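Local coordinates for leucine aminopeptidase 2 (Saccharomyces cerevisiae, PDB 2XQ0), which cleaves di- and tripeptides as a zinc-dependent aminopeptidase and, weakly and in vitro, hydrolyses epoxides including leukotriene A4, at residues L22-D27 / P156-P161; V50-K55 / F112-Q117; K139-S144 / G212-A217; L232-W237 / L289-S294. One frame throughout, in Å; residues are numbered along the deposited sequence.

In the fold
Interactions 1 and 2 belong to the β-rich N-terminal domain and are both buried. They touch each other, since Pro-156 and Cys-157 of interaction 1 pack on Phe-52 of interaction 2, and strand 50-55 runs within the chain loop that interaction 1 closes. Their chemistry differs: interaction 2 is a ladder of backbone hydrogen bonds between strands, whereas interaction 1 joins two loops mainly by van der Waals contacts round two aromatic rings. Interactions 3 and 4 lie together elsewhere in the chain and touch where strand 215-217 packs on Leu-232 and Gln-236. Interaction 3 is partly buried and bridged by water; interaction 4 is a surface contact carried by a stacked arginine.

Interaction 1 (L22-D27 / P156-P161)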
loop_
_atom_site.group_PDB
_atom_site.type_symbol
_atom_site.label_atom_id
_atom_site.label_comp_id
_atom_site.label_asym_id
_atom_site.label_seq_id
_atom_site.Cartn_x
_atom_site.Cartn_y
_atom_site.Cartn_z
ATOM N N LEU A 22 -10.865 -19.047 -6.718
ATOM C CA LEU A 22 -11.514 -20.154 -7.411
ATOM C C LEU A 22 -11.053 -21.475 -6.796
ATOM O O LEU A 22 -11.452 -22.554 -7.237
ATOM C CB LEU A 22 -11.158 -20.116 -8.897
ATOM C CG LEU A 22 -11.602 -18.852 -9.632
ATOM C CD1 LEU A 22 -11.196 -18.892 -11.102
ATOM C CD2 LEU A 22 -13.103 -18.670 -9.494
ATOM N N SER A 23 -10.190 -21.387 -5.791
ATOM C CA SER A 23 -9.591 -22.577 -5.193
ATOM C C SER A 23 -10.547 -23.231 -4.193
ATOM O O SER A 23 -11.494 -22.599 -3.730
ATOM C CB SER A 23 -8.271 -22.237 -4.507
ATOM O OG SER A 23 -8.500 -21.568 -3.281
ATOM N N ASN A 24 -10.322 -24.501 -3.869
ATOM C CA ASN A 24 -11.158 -25.106 -2.832
ATOM C C ASN A 24 -10.379 -25.214 -1.537
ATOM O O ASN A 24 -10.142 -26.297 -1.002
ATOM C CB ASN A 24 -11.809 -26.428 -3.269
ATOM C CG ASN A 24 -10.813 -27.469 -3.773
ATOM O OD1 ASN A 24 -9.614 -27.220 -3.918
ATOM N ND2 ASN A 24 -11.332 -28.655 -4.061
ATOM N N TYR A 25 -9.993 -24.053 -1.035
ATOM C CA TYR A 25 -9.056 -23.980 0.070
ATOM C C TYR A 25 -9.617 -24.491 1.392
ATOM O O TYR A 25 -8.858 -24.928 2.258
ATOM C CB TYR A 25 -8.557 -22.549 0.242
ATOM C CG TYR A 25 -9.600 -21.580 0.752
ATOM C CD1 TYR A 25 -9.668 -21.253 2.104
ATOM C CD2 TYR A 25 -10.528 -21.003 -0.111
ATOM C CE1 TYR A 25 -10.612 -20.348 2.580
ATOM C CE2 TYR A 25 -11.481 -20.110 0.356
ATOM C CZ TYR A 25 -11.501 -19.774 1.701
ATOM O OH TYR A 25 -12.429 -18.874 2.163
ATOM N N LYS A 26 -10.928 -24.433 1.573
ATOM C CA LYS A 26 -11.506 -24.946 2.818
ATOM C C LYS A 26 -11.299 -26.462 2.940
ATOM O O LYS A 26 -11.508 -27.039 4.009
ATOM C CB LYS A 26 -13.006 -24.646 2.900
ATOM C CG LYS A 26 -13.391 -23.181 2.956
ATOM C CD LYS A 26 -12.965 -22.521 4.258
ATOM C CE LYS A 26 -13.760 -21.234 4.509
ATOM N NZ LYS A 26 -13.290 -20.500 5.729
ATOM N N ASP A 27 -10.904 -27.112 1.846
ATOM C CA ASP A 27 -10.848 -28.573 1.806
ATOM C C ASP A 27 -9.469 -29.125 2.122
ATOM O O ASP A 27 -9.284 -30.338 2.191
ATOM C CB ASP A 27 -11.264 -29.087 0.428
ATOM C CG ASP A 27 -12.735 -28.860 0.138
ATOM O OD1 ASP A 27 -13.490 -28.587 1.085
ATOM O OD2 ASP A 27 -13.134 -28.957 -1.043
ATOM N N PRO A 156 0.810 -21.051 -9.365
ATOM C CA PRO A 156 -0.491 -21.627 -9.016
ATOM C C PRO A 156 -0.555 -21.840 -7.511
ATOM O O PRO A 156 0.410 -22.315 -6.913
ATOM C CB PRO A 156 -0.513 -22.954 -9.785
ATOM C CG PRO A 156 0.926 -23.295 -10.024
ATOM C CD PRO A 156 1.709 -22.014 -10.033
ATOM N N CYS A 157 -1.664 -21.449 -6.894
ATOM C CA CYS A 157 -1.748 -21.515 -5.449
ATOM C C CYS A 157 -3.168 -21.339 -4.937
ATOM O O CYS A 157 -4.109 -21.098 -5.698
ATOM C CB CYS A 157 -0.849 -20.432 -4.831
ATOM S SG CYS A 157 -1.248 -18.731 -5.338
ATOM N N PHE A 158 -3.328 -21.476 -3.631
ATOM C CA PHE A 158 -4.585 -21.095 -2.994
ATOM C C PHE A 158 -4.469 -19.602 -2.710
ATOM O O PHE A 158 -4.031 -19.198 -1.628
ATOM C CB PHE A 158 -4.762 -21.861 -1.698
ATOM C CG PHE A 158 -4.901 -23.347 -1.880
ATOM C CD1 PHE A 158 -6.056 -23.891 -2.413
ATOM C CD2 PHE A 158 -3.885 -24.200 -1.504
ATOM C CE1 PHE A 158 -6.195 -25.260 -2.569
ATOM C CE2 PHE A 158 -4.028 -25.577 -1.656
ATOM C CZ PHE A 158 -5.183 -26.103 -2.191
ATOM N N ASP A 159 -4.823 -18.784 -3.697
ATOM C CA ASP A 159 -4.579 -17.335 -3.646
ATOM C C ASP A 159 -5.649 -16.598 -2.839
ATOM O O ASP A 159 -6.442 -15.807 -3.382
ATOM C CB ASP A 159 -4.467 -16.743 -5.065
ATOM C CG ASP A 159 -3.931 -15.316 -5.071
ATOM O OD1 ASP A 159 -3.507 -14.817 -4.005
ATOM O OD2 ASP A 159 -3.916 -14.679 -6.154
ATOM N N THR A 160 -5.653 -16.851 -1.533
ATOM C CA THR A 160 -6.571 -16.173 -0.616
ATOM C C THR A 160 -5.819 -15.810 0.668
ATOM O O THR A 160 -4.926 -16.536 1.098
ATOM C CB THR A 160 -7.844 -17.040 -0.321
ATOM O OG1 THR A 160 -8.489 -16.571 0.865
ATOM C CG2 THR A 160 -7.487 -18.490 -0.139
ATOM N N PRO A 161 -6.157 -14.665 1.271
ATOM C CA PRO A 161 -5.447 -14.330 2.511
ATOM C C PRO A 161 -5.870 -15.226 3.685
ATOM O O PRO A 161 -5.234 -15.177 4.742
ATOM C CB PRO A 161 -5.798 -12.860 2.738
ATOM C CG PRO A 161 -7.045 -12.610 1.923
ATOM C CD PRO A 161 -6.931 -13.531 0.730
#
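Two loops of the β-rich peptidase M1 N-terminal domain meet where Phe-158 and Thr-160 pack against Ser-23, Asn-24 and Tyr-25. Phe-158 is itself the centre of an inverse gamma turn, followed directly by a second one centred on Asp-159. The Phe-158 ring offers its rim: Ser-23 CB lies near the ring plane, 3.5 Å from Phe-158 CD1, and Asn-24 OD1 stands near the same plane, 4.2 Å from CE1 of Phe-158. Both polar side chains are held elsewhere, the serine hydroxyl by Thr-21 and the asparagine amide by the backbone of His-68 and Glu-66, while toward the ring they make van der Waals contact. Tyr-25 CB adds a further apolar touch on CD1 of Phe-158 at 3.9 Å. The Phe-158 side chain also touches Leu-54, Leu-67 and Val-30, which places the contact against the strands of the large sheet. The Tyr-25 hydroxyl bonds to Asp-18 N, and Thr-160 OG1 to the Asp-18 carboxylate. With OG1 turned there (chi1 162°), the threonine methyl CG2 is left over one face of the Tyr-25 ring, 4.0 Å from its centroid in a CH-pi contact.

Interaction 2 (V50-K55 / F112-Q117)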
loop_
_atom_site.group_PDB
_atom_site.type_symbol
_atom_site.label_atom_id
_atom_site.label_comp_id
_atom_site.label_asym_id
_atom_site.label_seq_id
_atom_site.Cartn_x
_atom_site.Cartn_y
_atom_site.Cartn_z
ATOM N N VAL A 50 6.411 -25.283 -8.119
ATOM C CA VAL A 50 6.003 -25.049 -6.753
ATOM C C VAL A 50 5.606 -26.378 -6.153
ATOM O O VAL A 50 4.935 -27.199 -6.796
ATOM C CB VAL A 50 4.845 -24.020 -6.623
ATOM C CG1 VAL A 50 3.642 -24.386 -7.507
ATOM C CG2 VAL A 50 4.404 -23.890 -5.156
ATOM N N THR A 51 6.055 -26.616 -4.930
ATOM C CA THR A 51 5.707 -27.849 -4.238
ATOM C C THR A 51 4.968 -27.503 -2.950
ATOM O O THR A 51 5.462 -26.729 -2.140
ATOM C CB THR A 51 6.965 -28.675 -3.889
ATOM O OG1 THR A 51 7.755 -28.876 -5.063
ATOM C CG2 THR A 51 6.577 -30.023 -3.306
ATOM N N PHE A 52 3.782 -28.068 -2.783
ATOM C CA PHE A 52 2.988 -27.911 -1.571
ATOM C C PHE A 52 2.963 -29.222 -0.799
ATOM O O PHE A 52 2.765 -30.304 -1.383
ATOM C CB PHE A 52 1.538 -27.574 -1.910
ATOM C CG PHE A 52 1.368 -26.301 -2.687
ATOM C CD1 PHE A 52 1.411 -25.073 -2.050
ATOM C CD2 PHE A 52 1.128 -26.334 -4.052
ATOM C CE1 PHE A 52 1.225 -23.908 -2.759
ATOM C CE2 PHE A 52 0.958 -25.170 -4.767
ATOM C CZ PHE A 52 1.008 -23.955 -4.119
ATOM N N GLN A 53 3.126 -29.130 0.512
ATOM C CA GLN A 53 2.799 -30.241 1.388
ATOM C C GLN A 53 1.381 -29.934 1.852
ATOM O O GLN A 53 1.135 -28.889 2.462
ATOM C CB GLN A 53 3.740 -30.306 2.590
ATOM C CG GLN A 53 5.214 -30.297 2.255
ATOM C CD GLN A 53 5.633 -31.529 1.508
ATOM O OE1 GLN A 53 5.046 -32.602 1.676
ATOM N NE2 GLN A 53 6.657 -31.392 0.670
ATOM N N LEU A 54 0.448 -30.825 1.539
ATOM C CA LEU A 54 -0.964 -30.577 1.829
ATOM C C LEU A 54 -1.580 -31.647 2.715
ATOM O O LEU A 54 -1.065 -32.766 2.810
ATOM C CB LEU A 54 -1.769 -30.486 0.532
ATOM C CG LEU A 54 -1.377 -29.434 -0.500
ATOM C CD1 LEU A 54 -2.335 -29.500 -1.690
ATOM C CD2 LEU A 54 -1.378 -28.049 0.131
ATOM N N LYS A 55 -2.694 -31.297 3.354
ATOM C CA LYS A 55 -3.480 -32.268 4.102
ATOM C C LYS A 55 -4.959 -32.119 3.773
ATOM O O LYS A 55 -5.533 -31.037 3.920
ATOM C CB LYS A 55 -3.247 -32.126 5.608
ATOM C CG LYS A 55 -4.010 -33.136 6.465
ATOM C CD LYS A 55 -3.507 -33.141 7.910
ATOM C CE LYS A 55 -3.608 -31.756 8.552
ATOM N NZ LYS A 55 -2.979 -31.690 9.909
ATOM N N PHE A 112 -0.163 -35.386 1.629
ATOM C CA PHE A 112 0.429 -35.648 0.321
ATOM C C PHE A 112 1.233 -34.455 -0.185
ATOM O O PHE A 112 1.113 -33.338 0.332
ATOM C CB PHE A 112 -0.639 -36.094 -0.693
ATOM C CG PHE A 112 -1.660 -35.020 -1.041
ATOM C CD1 PHE A 112 -1.519 -34.258 -2.192
ATOM C CD2 PHE A 112 -2.765 -34.796 -0.232
ATOM C CE1 PHE A 112 -2.457 -33.287 -2.536
ATOM C CE2 PHE A 112 -3.713 -33.820 -0.564
ATOM C CZ PHE A 112 -3.555 -33.060 -1.721
ATOM N N THR A 113 2.077 -34.710 -1.176
ATOM C CA THR A 113 2.895 -33.673 -1.774
ATOM C C THR A 113 2.402 -33.397 -3.184
ATOM O O THR A 113 2.132 -34.334 -3.957
ATOM C CB THR A 113 4.362 -34.101 -1.814
ATOM O OG1 THR A 113 4.837 -34.276 -0.473
ATOM C CG2 THR A 113 5.213 -33.053 -2.509
ATOM N N LEU A 114 2.271 -32.109 -3.504
ATOM C CA LEU A 114 1.799 -31.658 -4.813
ATOM C C LEU A 114 2.855 -30.798 -5.499
ATOM O O LEU A 114 3.251 -29.757 -4.970
ATOM C CB LEU A 114 0.511 -30.861 -4.653
ATOM C CG LEU A 114 0.073 -30.081 -5.893
ATOM C CD1 LEU A 114 -0.195 -31.026 -7.051
ATOM C CD2 LEU A 114 -1.144 -29.237 -5.592
ATOM N N ASN A 115 3.325 -31.240 -6.665
ATOM C CA ASN A 115 4.294 -30.468 -7.433
ATOM C C ASN A 115 3.718 -30.034 -8.779
ATOM O O ASN A 115 3.177 -30.842 -9.535
ATOM C CB ASN A 115 5.590 -31.258 -7.643
ATOM C CG ASN A 115 6.653 -30.456 -8.389
ATOM O OD1 ASN A 115 6.760 -30.530 -9.613
ATOM N ND2 ASN A 115 7.438 -29.694 -7.656
ATOM N N ILE A 116 3.831 -28.747 -9.075
ATOM C CA ILE A 116 3.367 -28.219 -10.354
ATOM C C ILE A 116 4.490 -27.459 -11.045
ATOM O O ILE A 116 5.018 -26.488 -10.497
ATOM C CB ILE A 116 2.212 -27.245 -10.150
ATOM C CG1 ILE A 116 1.114 -27.883 -9.286
ATOM C CG2 ILE A 116 1.683 -26.752 -11.496
ATOM C CD1 ILE A 116 0.183 -26.881 -8.662
ATOM N N GLN A 117 4.838 -27.884 -12.251
ATOM C CA GLN A 117 5.804 -27.158 -13.061
ATOM C C GLN A 117 5.067 -26.167 -13.922
ATOM O O GLN A 117 4.038 -26.487 -14.512
ATOM C CB GLN A 117 6.593 -28.101 -13.965
ATOM C CG GLN A 117 7.523 -29.033 -13.233
ATOM C CD GLN A 117 8.092 -30.080 -14.155
ATOM O OE1 GLN A 117 8.653 -29.758 -15.204
ATOM N NE2 GLN A 117 7.934 -31.344 -13.783
HETATM O O HOH W 1 2.588 -33.829 3.438
#
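Phe-52 and Leu-114 form the middle hydrogen-bonded pair of an antiparallel ladder that is buried and apolar on one face, polar and partly exposed on the other. Phe-52 N reaches Leu-114 O at 2.8 Å, and the reciprocal bond is as short; the pairs Val-50 with Ile-116 and Leu-54 with Phe-112 repeat the pattern. The side chains of these six residues share the apolar face. Leu-114 CD2 lies 4.0 Å from CD2 of Phe-52, alongside it, while the Phe-112 ring, swung toward its partner strand (chi1 66°), takes Leu-54 CB over one face, 4.1 Å from its centroid.

On the opposite, polar face, Asn-115 ND2 donates to Thr-51 OG1 at 2.7 Å, the hydroxyl lying in the amide plane. Even here the methyls of Thr-51 and Thr-113 meet tightly, CG2 to CG2 at 3.4 Å. Bent at chi2 (-66°), Gln-53 brings OE1 to the Thr-113 hydroxyl, which donates to it over 2.7 Å; a water also donates to this oxygen. An alanine at Gln-53 would probably leave the Thr-113 hydroxyl without that acceptor and the water less firmly held.

In the large sheet, strand 28-40 flanks 45-56 and strand 74-81 flanks 111-120, while Leu-67, Leu-69 and Pro-156 pack against the apolar face.

Interaction 3 (K139-S144 / G212-A217); sequences KPYVFS and GDLSSA
Chi1 of -168° at Tyr-141 carries the phenol ring away from the backbone N and lays it beside Gly-212, and chi1 of -65° at Leu-214 directs a methyl to the same ring. Tyr-141 CD2 comes within 3.8 Å of Gly-212 CA, so close that a β-carbon on the glycine would collide with the ring. Leu-214 CD2 approaches from the ring edge, near its plane, 3.8 Å from CE2 of Tyr-141, the two side chains crossing at about a right angle. The phenol oxygen finds its polar partner beyond the segments, in the Asn-267 side chain.

These residues stand where two sheets part. Strand 141-144 pairs with 209-211 in a four-stranded antiparallel sheet; from there the chain passes Gly-212, makes an inverse gamma turn centred on Asp-213, and enters strand 215-220, the edge of the mixed sheet that also contains strand 275-276 of the substrate site.

A water links the two segments at the turn. It accepts from Asp-213 N at 2.9 Å and donates to Pro-140 O at 3.0 Å, lying near the plane of the Tyr-141 ring at its edge. Farther out, the extended Lys-139 chain runs across Asp-213, CD of the lysine 3.8 Å from CB of the aspartate. Any attraction between their opposite charges is probably weak, since Lys-139 NZ stays 4.1 Å from Asp-213 OD2.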
loop_
_atom_site.group_PDB
_atom_site.type_symbol
_atom_site.label_atom_id
_atom_site.label_comp_id
_atom_site.label_asym_id
_atom_site.label_seq_id
_atom_site.Cartn_x
_atom_site.Cartn_y
_atom_site.Cartn_z
ATOM N N LYS A 139 21.668 -2.223 -15.857
ATOM C CA LYS A 139 21.370 -3.651 -15.974
ATOM C C LYS A 139 19.862 -3.901 -15.886
ATOM O O LYS A 139 19.120 -3.023 -15.449
ATOM C CB LYS A 139 22.129 -4.447 -14.909
ATOM C CG LYS A 139 23.649 -4.384 -15.056
ATOM C CD LYS A 139 24.335 -5.261 -14.015
ATOM C CE LYS A 139 25.828 -4.978 -13.921
ATOM N NZ LYS A 139 26.454 -5.723 -12.788
ATOM N N PRO A 140 19.402 -5.086 -16.330
ATOM C CA PRO A 140 17.970 -5.392 -16.297
ATOM C C PRO A 140 17.490 -5.641 -14.871
ATOM O O PRO A 140 18.295 -5.833 -13.971
ATOM C CB PRO A 140 17.865 -6.686 -17.118
ATOM C CG PRO A 140 19.182 -7.331 -16.939
ATOM C CD PRO A 140 20.184 -6.204 -16.889
ATOM N N TYR A 141 16.177 -5.686 -14.681
ATOM C CA TYR A 141 15.611 -5.698 -13.341
ATOM C C TYR A 141 14.198 -6.211 -13.439
ATOM O O TYR A 141 13.523 -6.002 -14.449
ATOM C CB TYR A 141 15.597 -4.266 -12.797
ATOM C CG TYR A 141 15.318 -4.088 -11.307
ATOM C CD1 TYR A 141 14.017 -4.095 -10.814
ATOM C CD2 TYR A 141 16.355 -3.841 -10.414
ATOM C CE1 TYR A 141 13.754 -3.886 -9.474
ATOM C CE2 TYR A 141 16.106 -3.635 -9.075
ATOM C CZ TYR A 141 14.802 -3.663 -8.607
ATOM O OH TYR A 141 14.554 -3.464 -7.269
ATOM N N VAL A 142 13.746 -6.893 -12.397
ATOM C CA VAL A 142 12.364 -7.324 -12.343
ATOM C C VAL A 142 11.921 -7.289 -10.888
ATOM O O VAL A 142 12.726 -7.516 -9.983
ATOM C CB VAL A 142 12.215 -8.738 -12.901
ATOM C CG1 VAL A 142 13.105 -9.698 -12.101
ATOM C CG2 VAL A 142 10.744 -9.205 -12.909
ATOM N N PHE A 143 10.652 -6.977 -10.657
ATOM C CA PHE A 143 10.106 -7.047 -9.293
ATOM C C PHE A 143 8.647 -7.422 -9.368
ATOM O O PHE A 143 7.997 -7.185 -10.385
ATOM C CB PHE A 143 10.291 -5.723 -8.545
ATOM C CG PHE A 143 9.488 -4.581 -9.109
ATOM C CD1 PHE A 143 8.192 -4.340 -8.672
ATOM C CD2 PHE A 143 10.024 -3.757 -10.080
ATOM C CE1 PHE A 143 7.461 -3.284 -9.210
ATOM C CE2 PHE A 143 9.311 -2.702 -10.598
ATOM C CZ PHE A 143 8.032 -2.467 -10.173
ATOM N N SER A 144 8.135 -7.994 -8.286
ATOM C CA SER A 144 6.731 -8.387 -8.194
ATOM C C SER A 144 5.906 -7.437 -7.339
ATOM O O SER A 144 6.431 -6.624 -6.567
ATOM C CB SER A 144 6.643 -9.784 -7.583
ATOM O OG SER A 144 7.055 -9.714 -6.230
ATOM N N GLY A 212 18.022 -7.801 -9.659
ATOM C CA GLY A 212 18.717 -6.837 -10.483
ATOM C C GLY A 212 20.050 -6.524 -9.869
ATOM O O GLY A 212 20.522 -7.229 -8.977
ATOM N N ASP A 213 20.672 -5.460 -10.359
ATOM C CA ASP A 213 21.969 -5.044 -9.847
ATOM C C ASP A 213 21.778 -4.398 -8.488
ATOM O O ASP A 213 21.710 -3.181 -8.364
ATOM C CB ASP A 213 22.653 -4.074 -10.816
ATOM C CG ASP A 213 24.024 -3.661 -10.343
ATOM O OD1 ASP A 213 24.559 -4.338 -9.442
ATOM O OD2 ASP A 213 24.556 -2.657 -10.864
ATOM N N LEU A 214 21.705 -5.232 -7.465
ATOM C CA LEU A 214 21.409 -4.773 -6.118
ATOM C C LEU A 214 22.639 -4.872 -5.238
ATOM O O LEU A 214 23.337 -5.890 -5.225
ATOM C CB LEU A 214 20.306 -5.640 -5.519
ATOM C CG LEU A 214 18.930 -5.570 -6.185
ATOM C CD1 LEU A 214 17.958 -6.516 -5.500
ATOM C CD2 LEU A 214 18.410 -4.141 -6.127
ATOM N N SER A 215 22.898 -3.812 -4.494
ATOM C CA SER A 215 23.864 -3.869 -3.417
ATOM C C SER A 215 23.099 -3.562 -2.145
ATOM O O SER A 215 21.894 -3.304 -2.194
ATOM C CB SER A 215 25.023 -2.892 -3.658
ATOM O OG SER A 215 24.594 -1.694 -4.273
ATOM N N SER A 216 23.779 -3.628 -1.010
ATOM C CA SER A 216 23.133 -3.467 0.274
ATOM C C SER A 216 24.049 -2.780 1.288
ATOM O O SER A 216 25.280 -2.785 1.139
ATOM C CB SER A 216 22.708 -4.827 0.809
ATOM O OG SER A 216 23.849 -5.565 1.179
ATOM N N ALA A 217 23.436 -2.205 2.320
ATOM C CA ALA A 217 24.149 -1.457 3.363
ATOM C C ALA A 217 23.345 -1.496 4.659
ATOM O O ALA A 217 22.119 -1.431 4.641
ATOM C CB ALA A 217 24.367 -0.021 2.930
HETATM O O HOH W 2 19.393 -3.657 -12.209
#

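Interaction 4 (L232-W237 / L289-S294); sequences LKDCQW and LAHDRS. Unlike the reference sequence in segment 289-294: Leu-289 (reference Ile).
Arg-293 engages Trp-237 twice over, by hydrogen bonds to its backbone and by stacking on its indole. The polar grip is side-on: NH2 of Arg-293 donates to Trp-237 O at 2.7 Å and NE of Arg-293 to the same oxygen at 2.9 Å, both bonds lying close to the guanidinium plane. This fixes the rotation of the group, which lies nearly flat on the indole, the planes 18° apart. In the resulting cation-pi contact Arg-293 CZ sits 3.7 Å from the centroid of the six-membered ring, over its face. A leucine in place of Arg-293 would probably leave the Trp-237 carbonyl without both donors and the indole without its stacked cation.

The apolar part is smaller: Leu-289, an isoleucine in the reference sequence, sets CD2 against Cys-235 SG at 3.2 Å. In a looser polar approach, Asp-234 OD2 lies near the plane of the His-291 ring, 3.7 Å from its NE2. The loop is shaped by an Asx turn, Ser-294 N donating to Asp-292 OD1, and Glu-238 receives the backbone N-H groups of Ala-290, His-291 and Arg-293. The arrangement joins helix 229-239 to the loop leading into helix 297-311, which carries the zinc-binding HExxH motif of M1 peptidases.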
loop_
_atom_site.group_PDB
_atom_site.type_symbol
_atom_site.label_atom_id
_atom_site.label_comp_id
_atom_site.label_asym_id
_atom_site.label_seq_id
_atom_site.Cartn_x
_atom_site.Cartn_y
_atom_site.Cartn_z
ATOM N N LEU A 232 22.696 3.796 -3.325
ATOM C CA LEU A 232 22.877 3.056 -2.069
ATOM C C LEU A 232 23.182 3.927 -0.854
ATOM O O LEU A 232 22.511 3.835 0.174
ATOM C CB LEU A 232 23.936 1.964 -2.236
ATOM C CG LEU A 232 24.207 1.145 -0.973
ATOM C CD1 LEU A 232 23.027 0.229 -0.655
ATOM C CD2 LEU A 232 25.489 0.334 -1.135
ATOM N N LYS A 233 24.186 4.789 -0.953
ATOM C CA LYS A 233 24.538 5.600 0.202
ATOM C C LYS A 233 23.476 6.643 0.538
ATOM O O LYS A 233 23.256 6.942 1.700
ATOM C CB LYS A 233 25.925 6.232 0.032
ATOM C CG LYS A 233 27.035 5.205 0.054
ATOM C CD LYS A 233 27.227 4.610 1.456
ATOM C CE LYS A 233 27.841 3.203 1.389
ATOM N NZ LYS A 233 28.166 2.715 2.765
ATOM N N ASP A 234 22.781 7.174 -0.462
ATOM C CA ASP A 234 21.697 8.103 -0.165
ATOM C C ASP A 234 20.605 7.395 0.643
ATOM O O ASP A 234 20.027 7.966 1.577
ATOM C CB ASP A 234 21.080 8.668 -1.446
ATOM C CG ASP A 234 21.985 9.671 -2.151
ATOM O OD1 ASP A 234 22.843 10.276 -1.484
ATOM O OD2 ASP A 234 21.834 9.858 -3.379
ATOM N N CYS A 235 20.305 6.158 0.266
ATOM C CA CYS A 235 19.257 5.389 0.942
ATOM C C CYS A 235 19.682 5.080 2.363
ATOM O O CYS A 235 18.901 5.197 3.293
ATOM C CB CYS A 235 19.000 4.088 0.190
ATOM S SG CYS A 235 18.163 4.346 -1.380
ATOM N N GLN A 236 20.942 4.690 2.528
ATOM C CA GLN A 236 21.457 4.364 3.855
ATOM C C GLN A 236 21.323 5.552 4.794
ATOM O O GLN A 236 20.894 5.413 5.951
ATOM C CB GLN A 236 22.910 3.880 3.773
ATOM C CG GLN A 236 23.464 3.372 5.094
ATOM C CD GLN A 236 24.934 3.026 5.013
ATOM O OE1 GLN A 236 25.653 3.528 4.156
ATOM N NE2 GLN A 236 25.384 2.162 5.902
ATOM N N TRP A 237 21.670 6.734 4.300
ATOM C CA TRP A 237 21.607 7.912 5.148
ATOM C C TRP A 237 20.157 8.206 5.520
ATOM O O TRP A 237 19.867 8.613 6.633
ATOM C CB TRP A 237 22.233 9.131 4.453
ATOM C CG TRP A 237 22.229 10.351 5.331
ATOM C CD1 TRP A 237 23.202 10.727 6.214
ATOM C CD2 TRP A 237 21.201 11.344 5.416
ATOM N NE1 TRP A 237 22.839 11.896 6.846
ATOM C CE2 TRP A 237 21.619 12.300 6.368
ATOM C CE3 TRP A 237 19.972 11.527 4.772
ATOM C CZ2 TRP A 237 20.844 13.410 6.700
ATOM C CZ3 TRP A 237 19.201 12.632 5.104
ATOM C CH2 TRP A 237 19.646 13.563 6.058
ATOM N N LEU A 289 13.202 9.004 -0.809
ATOM C CA LEU A 289 14.461 9.680 -0.560
ATOM C C LEU A 289 14.369 11.164 -0.871
ATOM O O LEU A 289 14.271 11.564 -2.037
ATOM C CB LEU A 289 15.595 9.053 -1.363
ATOM C CG LEU A 289 16.301 7.936 -0.607
ATOM C CD1 LEU A 289 15.351 6.761 -0.390
ATOM C CD2 LEU A 289 17.546 7.522 -1.359
ATOM N N ALA A 290 14.432 11.974 0.181
ATOM C CA ALA A 290 14.309 13.414 0.053
ATOM C C ALA A 290 15.590 14.120 0.503
ATOM O O ALA A 290 15.721 15.339 0.374
ATOM C CB ALA A 290 13.116 13.902 0.859
ATOM N N HIS A 291 16.531 13.346 1.034
ATOM C CA HIS A 291 17.822 13.875 1.488
ATOM C C HIS A 291 17.752 14.646 2.803
ATOM O O HIS A 291 18.758 15.186 3.254
ATOM C CB HIS A 291 18.507 14.720 0.397
ATOM C CG HIS A 291 18.807 13.954 -0.855
ATOM N ND1 HIS A 291 17.956 13.936 -1.941
ATOM C CD2 HIS A 291 19.848 13.153 -1.182
ATOM C CE1 HIS A 291 18.466 13.166 -2.887
ATOM N NE2 HIS A 291 19.612 12.677 -2.452
ATOM N N ASP A 292 16.579 14.680 3.424
ATOM C CA ASP A 292 16.436 15.334 4.727
ATOM C C ASP A 292 15.698 14.464 5.745
ATOM O O ASP A 292 15.606 14.819 6.924
ATOM C CB ASP A 292 15.714 16.671 4.575
ATOM C CG ASP A 292 14.322 16.513 4.007
ATOM O OD1 ASP A 292 13.881 15.360 3.824
ATOM O OD2 ASP A 292 13.666 17.541 3.743
ATOM N N ARG A 293 15.169 13.334 5.278
ATOM C CA ARG A 293 14.423 12.393 6.115
ATOM C C ARG A 293 12.973 12.786 6.396
ATOM O O ARG A 293 12.429 12.429 7.439
ATOM C CB ARG A 293 15.164 12.114 7.422
ATOM C CG ARG A 293 16.475 11.414 7.204
ATOM C CD ARG A 293 17.356 11.438 8.428
ATOM N NE ARG A 293 18.599 10.715 8.186
ATOM C CZ ARG A 293 19.665 10.782 8.975
ATOM N NH1 ARG A 293 19.649 11.562 10.050
ATOM N NH2 ARG A 293 20.750 10.082 8.686
ATOM N N SER A 294 12.340 13.473 5.446
ATOM C CA SER A 294 10.962 13.949 5.600
ATOM C C SER A 294 9.878 12.891 5.434
ATOM O O SER A 294 8.818 12.991 6.057
ATOM C CB SER A 294 10.677 15.064 4.595
ATOM O OG SER A 294 11.669 16.066 4.638
#